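Local coordinates for protein dihydrodipicolinate synthase (PDB 3E96) that probably acts as a 4-hydroxy-tetrahydrodipicolinate synthase, a Schiff-base-forming lyase of the DapA family built on a TIM barrel, at residues S213-L218 / V246-L251; G54-F59 / V262-A267. All blocks are in the same frame, centred on the assembly; numbering follows the deposited sequence.

From the N terminus, the chain first reaches the loop 54-59, which follows the second barrel strand, 49-50. Its partner, helix segment 262-267, comes only after the rest of the barrel has been built, so contact 2 closes a loop of 202 residues. Contact 1 falls wholly within that span and is much more local: the turn 213-218 after the last strand, 210-213, meets helix 235-252 with 27 residues between. The two therefore nest, with centres about 10 Å apart. They touch through successive helices 235-252 and 262-270, where F248 and L251 pack on V263, and through G214 and N217, which pack on I264. Together they tie loops after the second and eighth strands to the C-terminal helices.

Contact 1: S213-L218 / V246-L251; sequences SGLVNL and VPFEDL
F248 reaches from helix 235-252 to the two leucines of the turn 213-218. Its CG stands opposite the backbone N (chi1 -176°), which carries the ring out from the helix toward the turn. Both leucines come to it obliquely: L215 brings CD1 to 3.8 Å from F248 CE2, while L218, which points back against F248, holds CD2 4.0 Å from F248 CZ. CD1 of L218 is almost as near that same CZ, so both methyls of its fork meet the end of the ring from one side. With an alanine in place of F248, both leucines would probably lose their apolar partner and a gap would open between turn and helix. One residue on, E249 bends back on itself and works through water: a single water accepts from L215 N at 2.9 Å and donates to E249 OE2 at 3.1 Å. That carboxylate oxygen also pairs with R252, so it has a charged partner beside the water. Within the turn, S213 OG accepts from V216 N in an ST motif, bracing the short 3-10 segment 215-217. The contact is buried where strand 210-213, the eighth of the TIM barrel, runs out into its loop; L296 of helix 287-299 and V263 of helix 262-270 also pack on F248, while M268 of helix 262-270 meets L218.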
ATOM      1  N   SER B 213      18.219   4.246   8.367  1.00 11.83           N
ATOM      2  CA  SER B 213      18.941   5.186   7.524  1.00 12.88           C
ATOM      3  C   SER B 213      19.052   4.730   6.081  1.00 12.58           C
ATOM      4  O   SER B 213      19.375   3.573   5.812  1.00 13.05           O
ATOM      5  CB  SER B 213      20.347   5.421   8.086  1.00 13.49           C
ATOM      6  OG  SER B 213      21.117   6.221   7.202  1.00 14.12           O
ATOM      7  N   GLY B 214      18.763   5.650   5.164  1.00 13.86           N
ATOM      8  CA  GLY B 214      18.888   5.368   3.747  1.00 12.64           C
ATOM      9  C   GLY B 214      20.174   6.053   3.315  1.00 11.98           C
ATOM     10  O   GLY B 214      20.785   5.719   2.301  1.00 11.19           O
ATOM     11  N   LEU B 215      20.588   7.031   4.111  1.00 12.10           N
ATOM     12  CA  LEU B 215      21.806   7.782   3.841  1.00 14.49           C
ATOM     13  C   LEU B 215      23.035   6.869   3.793  1.00 14.55           C
ATOM     14  O   LEU B 215      23.997   7.155   3.076  1.00 15.39           O
ATOM     15  CB  LEU B 215      21.998   8.862   4.919  1.00 15.68           C
ATOM     16  CG  LEU B 215      23.255   9.738   4.868  1.00 16.22           C
ATOM     17  CD1 LEU B 215      23.313  10.481   3.545  1.00 18.52           C
ATOM     18  CD2 LEU B 215      23.233  10.730   6.024  1.00 17.13           C
ATOM     19  N   VAL B 216      23.004   5.766   4.539  1.00 14.22           N
ATOM     20  CA  VAL B 216      24.139   4.843   4.559  1.00 15.35           C
ATOM     21  C   VAL B 216      24.475   4.270   3.181  1.00 15.37           C
ATOM     22  O   VAL B 216      25.580   3.769   2.974  1.00 14.41           O
ATOM     23  CB  VAL B 216      23.914   3.662   5.535  1.00 15.80           C
ATOM     24  CG1 VAL B 216      23.814   4.180   6.966  1.00 15.71           C
ATOM     25  CG2 VAL B 216      22.661   2.897   5.152  1.00 17.48           C
ATOM     26  N   ASN B 217      23.530   4.340   2.244  1.00 14.29           N
ATOM     27  CA  ASN B 217      23.781   3.826   0.898  1.00 14.42           C
ATOM     28  C   ASN B 217      24.882   4.594   0.177  1.00 16.12           C
ATOM     29  O   ASN B 217      25.531   4.052  -0.716  1.00 16.04           O
ATOM     30  CB  ASN B 217      22.513   3.868   0.041  1.00 15.52           C
ATOM     31  CG  ASN B 217      21.520   2.786   0.418  1.00 14.53           C
ATOM     32  OD1 ASN B 217      20.536   3.040   1.124  1.00 17.55           O
ATOM     33  ND2 ASN B 217      21.778   1.572  -0.040  1.00  9.57           N
ATOM     34  N   LEU B 218      25.084   5.856   0.550  1.00 15.16           N
ATOM     35  CA  LEU B 218      26.119   6.659  -0.088  1.00 17.00           C
ATOM     36  C   LEU B 218      27.157   7.216   0.882  1.00 17.57           C
ATOM     37  O   LEU B 218      28.336   7.297   0.542  1.00 19.60           O
ATOM     38  CB  LEU B 218      25.501   7.821  -0.878  1.00 15.56           C
ATOM     39  CG  LEU B 218      24.570   8.803  -0.154  1.00 16.41           C
ATOM     40  CD1 LEU B 218      24.551  10.134  -0.898  1.00 16.88           C
ATOM     41  CD2 LEU B 218      23.160   8.207  -0.061  1.00 16.79           C
ATOM     42  N   VAL B 246      19.990  17.354   7.219  1.00 18.84           N
ATOM     43  CA  VAL B 246      18.593  17.704   6.952  1.00 19.87           C
ATOM     44  C   VAL B 246      18.211  18.055   5.508  1.00 18.96           C
ATOM     45  O   VAL B 246      17.211  17.551   4.991  1.00 19.50           O
ATOM     46  CB  VAL B 246      18.116  18.849   7.877  1.00 20.65           C
ATOM     47  CG1 VAL B 246      16.706  19.287   7.481  1.00 24.36           C
ATOM     48  CG2 VAL B 246      18.111  18.373   9.318  1.00 22.70           C
ATOM     49  N   PRO B 247      18.987  18.921   4.840  1.00 17.96           N
ATOM     50  CA  PRO B 247      18.643  19.276   3.459  1.00 18.03           C
ATOM     51  C   PRO B 247      18.493  18.060   2.541  1.00 17.55           C
ATOM     52  O   PRO B 247      17.620  18.030   1.672  1.00 15.86           O
ATOM     53  CB  PRO B 247      19.795  20.189   3.042  1.00 19.77           C
ATOM     54  CG  PRO B 247      20.169  20.857   4.336  1.00 19.40           C
ATOM     55  CD  PRO B 247      20.148  19.699   5.310  1.00 18.98           C
ATOM     56  N   PHE B 248      19.343  17.060   2.742  1.00 16.67           N
ATOM     57  CA  PHE B 248      19.297  15.847   1.939  1.00 16.18           C
ATOM     58  C   PHE B 248      18.000  15.093   2.216  1.00 16.09           C
ATOM     59  O   PHE B 248      17.329  14.625   1.291  1.00 14.74           O
ATOM     60  CB  PHE B 248      20.490  14.947   2.268  1.00 17.32           C
ATOM     61  CG  PHE B 248      20.577  13.710   1.410  1.00 18.28           C
ATOM     62  CD1 PHE B 248      20.888  13.807   0.057  1.00 20.12           C
ATOM     63  CD2 PHE B 248      20.353  12.451   1.958  1.00 20.02           C
ATOM     64  CE1 PHE B 248      20.979  12.662  -0.743  1.00 19.19           C
ATOM     65  CE2 PHE B 248      20.440  11.300   1.172  1.00 21.05           C
ATOM     66  CZ  PHE B 248      20.753  11.408  -0.181  1.00 20.42           C
ATOM     67  N   GLU B 249      17.650  14.976   3.494  1.00 14.79           N
ATOM     68  CA  GLU B 249      16.429  14.277   3.871  1.00 14.84           C
ATOM     69  C   GLU B 249      15.190  15.018   3.376  1.00 15.92           C
ATOM     70  O   GLU B 249      14.206  14.389   2.978  1.00 13.69           O
ATOM     71  CB  GLU B 249      16.381  14.079   5.391  1.00 15.52           C
ATOM     72  CG  GLU B 249      17.418  13.073   5.890  1.00 14.41           C
ATOM     73  CD  GLU B 249      17.193  11.677   5.319  1.00 18.99           C
ATOM     74  OE1 GLU B 249      16.170  11.051   5.666  1.00 17.98           O
ATOM     75  OE2 GLU B 249      18.027  11.206   4.515  1.00 17.88           O
ATOM     76  N   ASP B 250      15.233  16.349   3.384  1.00 15.11           N
ATOM     77  CA  ASP B 250      14.090  17.117   2.900  1.00 17.17           C
ATOM     78  C   ASP B 250      13.926  16.950   1.394  1.00 16.67           C
ATOM     79  O   ASP B 250      12.804  16.910   0.888  1.00 14.38           O
ATOM     80  CB  ASP B 250      14.232  18.601   3.248  1.00 19.08           C
ATOM     81  CG  ASP B 250      14.012  18.870   4.720  1.00 20.39           C
ATOM     82  OD1 ASP B 250      13.301  18.075   5.372  1.00 22.11           O
ATOM     83  OD2 ASP B 250      14.535  19.885   5.224  1.00 22.97           O
ATOM     84  N   LEU B 251      15.041  16.839   0.677  1.00 14.55           N
ATOM     85  CA  LEU B 251      14.979  16.659  -0.767  1.00 14.34           C
ATOM     86  C   LEU B 251      14.380  15.286  -1.084  1.00 14.54           C
ATOM     87  O   LEU B 251      13.607  15.140  -2.033  1.00 11.77           O
ATOM     88  CB  LEU B 251      16.373  16.783  -1.378  1.00 17.06           C
ATOM     89  CG  LEU B 251      16.458  16.748  -2.906  1.00 20.58           C
ATOM     90  CD1 LEU B 251      15.472  17.733  -3.519  1.00 21.43           C
ATOM     91  CD2 LEU B 251      17.886  17.085  -3.328  1.00 21.44           C
TER
HETATM   92  O   HOH W   1      18.744   8.464   5.751  1.00 13.19           O

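Contact 2: G54-F59 / V262-A267; sequences GNTSEF and VVIKEA
E58 and K265 meet in a buried salt bridge, their side chains coming from opposite directions. K265 NZ donates to E58 OE2 at 2.7 Å, lying nearly on the extension of the carboxylate C-O bond. The lysine is drawn out almost straight, with chi2, chi3 and chi4 all near 180°, and so spans the distance between helix and loop; its CE follows NZ in, 3.4 Å from E58 OE2. Both charged ends have further partners. K265 NZ also donates to the carbonyl oxygens of T21 and V277, giving the ammonium three acceptors, and E58 OE1 accepts from R279 N. These bonds probably restrict rotation of the carboxylate and lessen the cost of burying the charges.

The apolar part is small: T56 CG2 touches I264 CD1 at 3.9 Å, the two side chains crossing at about a right angle. The methyl of T56 lies opposite its backbone N, which turns CG2 to the helix and sets OG1 on another branch. T56 is predicted to bind pyruvate, so I264 packs against the methyl of a probable substrate-site residue.

Hydrogen bonds within the loop shape it. N55 to E58 form a type I beta turn, closed by E58 N to N55 O at 3.0 Å, and S57 OG accepts from G54 N at 3.0 Å. S57 OG also bonds to P19 O, linking the turn to the loop after the first strand. N55 touches Y119 of the second subunit.

The loop lies between strand 49-50 and helix 64-78 of the barrel. Across from it, helix 262-270 is backed by helix 235-252, with R252 on I264.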
ATOM      1  N   GLY B  54      13.500  -3.582   2.623  1.00 12.67           N
ATOM      2  CA  GLY B  54      12.983  -2.463   3.389  1.00 12.89           C
ATOM      3  C   GLY B  54      12.345  -1.544   2.363  1.00 14.67           C
ATOM      4  O   GLY B  54      12.383  -1.837   1.167  1.00 13.71           O
ATOM      5  N   ASN B  55      11.757  -0.435   2.785  1.00 16.58           N
ATOM      6  CA  ASN B  55      11.132   0.432   1.798  1.00 17.95           C
ATOM      7  C   ASN B  55      12.145   1.177   0.941  1.00 15.83           C
ATOM      8  O   ASN B  55      11.858   1.504  -0.206  1.00 15.73           O
ATOM      9  CB  ASN B  55      10.148   1.385   2.474  1.00 21.65           C
ATOM     10  CG  ASN B  55       8.750   0.787   2.567  1.00 24.39           C
ATOM     11  OD1 ASN B  55       8.050   0.967   3.559  1.00 26.10           O
ATOM     12  ND2 ASN B  55       8.337   0.068   1.519  1.00 21.18           N
ATOM     13  N   THR B  56      13.337   1.416   1.482  1.00 14.74           N
ATOM     14  CA  THR B  56      14.382   2.091   0.720  1.00 13.52           C
ATOM     15  C   THR B  56      14.839   1.124  -0.377  1.00 13.45           C
ATOM     16  O   THR B  56      15.367   1.537  -1.409  1.00 11.34           O
ATOM     17  CB  THR B  56      15.594   2.441   1.606  1.00 14.85           C
ATOM     18  OG1 THR B  56      15.145   3.132   2.777  1.00 16.19           O
ATOM     19  CG2 THR B  56      16.569   3.344   0.848  1.00 12.69           C
ATOM     20  N   SER B  57      14.617  -0.168  -0.136  1.00 12.57           N
ATOM     21  CA  SER B  57      14.978  -1.229  -1.079  1.00 12.69           C
ATOM     22  C   SER B  57      13.913  -1.376  -2.163  1.00 12.52           C
ATOM     23  O   SER B  57      14.039  -2.226  -3.050  1.00 12.64           O
ATOM     24  CB  SER B  57      15.085  -2.574  -0.350  1.00 13.37           C
ATOM     25  OG  SER B  57      15.731  -2.444   0.901  1.00 14.32           O
ATOM     26  N   GLU B  58      12.862  -0.561  -2.073  1.00 12.13           N
ATOM     27  CA  GLU B  58      11.740  -0.607  -3.011  1.00 10.70           C
ATOM     28  C   GLU B  58      11.082  -1.988  -2.997  1.00 10.11           C
ATOM     29  O   GLU B  58      10.778  -2.578  -4.033  1.00  9.94           O
ATOM     30  CB  GLU B  58      12.197  -0.229  -4.420  1.00 11.67           C
ATOM     31  CG  GLU B  58      12.559   1.243  -4.545  1.00 10.81           C
ATOM     32  CD  GLU B  58      13.087   1.601  -5.917  1.00 12.47           C
ATOM     33  OE1 GLU B  58      12.268   1.845  -6.833  1.00 12.69           O
ATOM     34  OE2 GLU B  58      14.332   1.625  -6.081  1.00 12.33           O
ATOM     35  N   PHE B  59      10.862  -2.483  -1.784  1.00 11.08           N
ATOM     36  CA  PHE B  59      10.237  -3.777  -1.545  1.00 11.10           C
ATOM     37  C   PHE B  59       8.986  -4.039  -2.387  1.00 11.40           C
ATOM     38  O   PHE B  59       8.856  -5.094  -3.018  1.00 10.64           O
ATOM     39  CB  PHE B  59       9.891  -3.880  -0.056  1.00 11.85           C
ATOM     40  CG  PHE B  59       9.072  -5.081   0.305  1.00 11.04           C
ATOM     41  CD1 PHE B  59       9.591  -6.360   0.169  1.00 12.17           C
ATOM     42  CD2 PHE B  59       7.786  -4.927   0.817  1.00 11.91           C
ATOM     43  CE1 PHE B  59       8.847  -7.474   0.541  1.00 10.96           C
ATOM     44  CE2 PHE B  59       7.032  -6.033   1.191  1.00 13.90           C
ATOM     45  CZ  PHE B  59       7.565  -7.312   1.054  1.00 13.00           C
ATOM     46  N   VAL B 262      14.696   7.659  -5.260  1.00 11.93           N
ATOM     47  CA  VAL B 262      15.295   8.176  -6.481  1.00 12.96           C
ATOM     48  C   VAL B 262      16.374   9.228  -6.196  1.00 13.79           C
ATOM     49  O   VAL B 262      17.377   9.284  -6.905  1.00 13.49           O
ATOM     50  CB  VAL B 262      14.218   8.726  -7.455  1.00 13.55           C
ATOM     51  CG1 VAL B 262      13.476   9.891  -6.831  1.00 12.78           C
ATOM     52  CG2 VAL B 262      14.875   9.119  -8.778  1.00 14.73           C
ATOM     53  N   VAL B 263      16.188  10.044  -5.161  1.00 13.07           N
ATOM     54  CA  VAL B 263      17.200  11.048  -4.806  1.00 13.80           C
ATOM     55  C   VAL B 263      18.485  10.332  -4.377  1.00 13.91           C
ATOM     56  O   VAL B 263      19.595  10.743  -4.740  1.00 14.27           O
ATOM     57  CB  VAL B 263      16.725  11.966  -3.649  1.00 13.62           C
ATOM     58  CG1 VAL B 263      17.900  12.779  -3.100  1.00 13.96           C
ATOM     59  CG2 VAL B 263      15.637  12.908  -4.152  1.00 12.83           C
ATOM     60  N   ILE B 264      18.333   9.259  -3.603  1.00 12.87           N
ATOM     61  CA  ILE B 264      19.485   8.484  -3.153  1.00 13.97           C
ATOM     62  C   ILE B 264      20.238   7.897  -4.352  1.00 14.49           C
ATOM     63  O   ILE B 264      21.470   8.000  -4.443  1.00 13.57           O
ATOM     64  CB  ILE B 264      19.053   7.324  -2.218  1.00 14.22           C
ATOM     65  CG1 ILE B 264      18.588   7.885  -0.873  1.00 15.42           C
ATOM     66  CG2 ILE B 264      20.211   6.354  -2.003  1.00 15.66           C
ATOM     67  CD1 ILE B 264      18.078   6.829   0.089  1.00 17.52           C
ATOM     68  N   LYS B 265      19.498   7.290  -5.275  1.00 11.84           N
ATOM     69  CA  LYS B 265      20.118   6.678  -6.447  1.00 14.04           C
ATOM     70  C   LYS B 265      20.815   7.651  -7.385  1.00 15.00           C
ATOM     71  O   LYS B 265      21.903   7.359  -7.888  1.00 15.44           O
ATOM     72  CB  LYS B 265      19.086   5.846  -7.219  1.00 12.21           C
ATOM     73  CG  LYS B 265      18.704   4.554  -6.491  1.00 11.98           C
ATOM     74  CD  LYS B 265      17.858   3.618  -7.347  1.00 12.02           C
ATOM     75  CE  LYS B 265      17.616   2.297  -6.616  1.00 11.25           C
ATOM     76  NZ  LYS B 265      16.660   1.396  -7.336  1.00 10.55           N
ATOM     77  N   GLU B 266      20.211   8.807  -7.628  1.00 16.78           N
ATOM     78  CA  GLU B 266      20.853   9.765  -8.520  1.00 16.67           C
ATOM     79  C   GLU B 266      22.031  10.439  -7.823  1.00 17.69           C
ATOM     80  O   GLU B 266      22.993  10.845  -8.475  1.00 18.03           O
ATOM     81  CB  GLU B 266      19.832  10.779  -9.040  1.00 17.25           C
ATOM     82  CG  GLU B 266      18.826  10.118  -9.978  1.00 16.11           C
ATOM     83  CD  GLU B 266      18.127  11.082 -10.910  1.00 18.09           C
ATOM     84  OE1 GLU B 266      18.671  12.180 -11.167  1.00 16.74           O
ATOM     85  OE2 GLU B 266      17.035  10.728 -11.405  1.00 17.82           O
ATOM     86  N   ALA B 267      21.974  10.530  -6.498  1.00 16.73           N
ATOM     87  CA  ALA B 267      23.075  11.114  -5.737  1.00 16.74           C
ATOM     88  C   ALA B 267      24.254  10.131  -5.771  1.00 17.71           C
ATOM     89  O   ALA B 267      25.407  10.535  -5.972  1.00 18.00           O
ATOM     90  CB  ALA B 267      22.646  11.370  -4.297  1.00 17.12           C
TER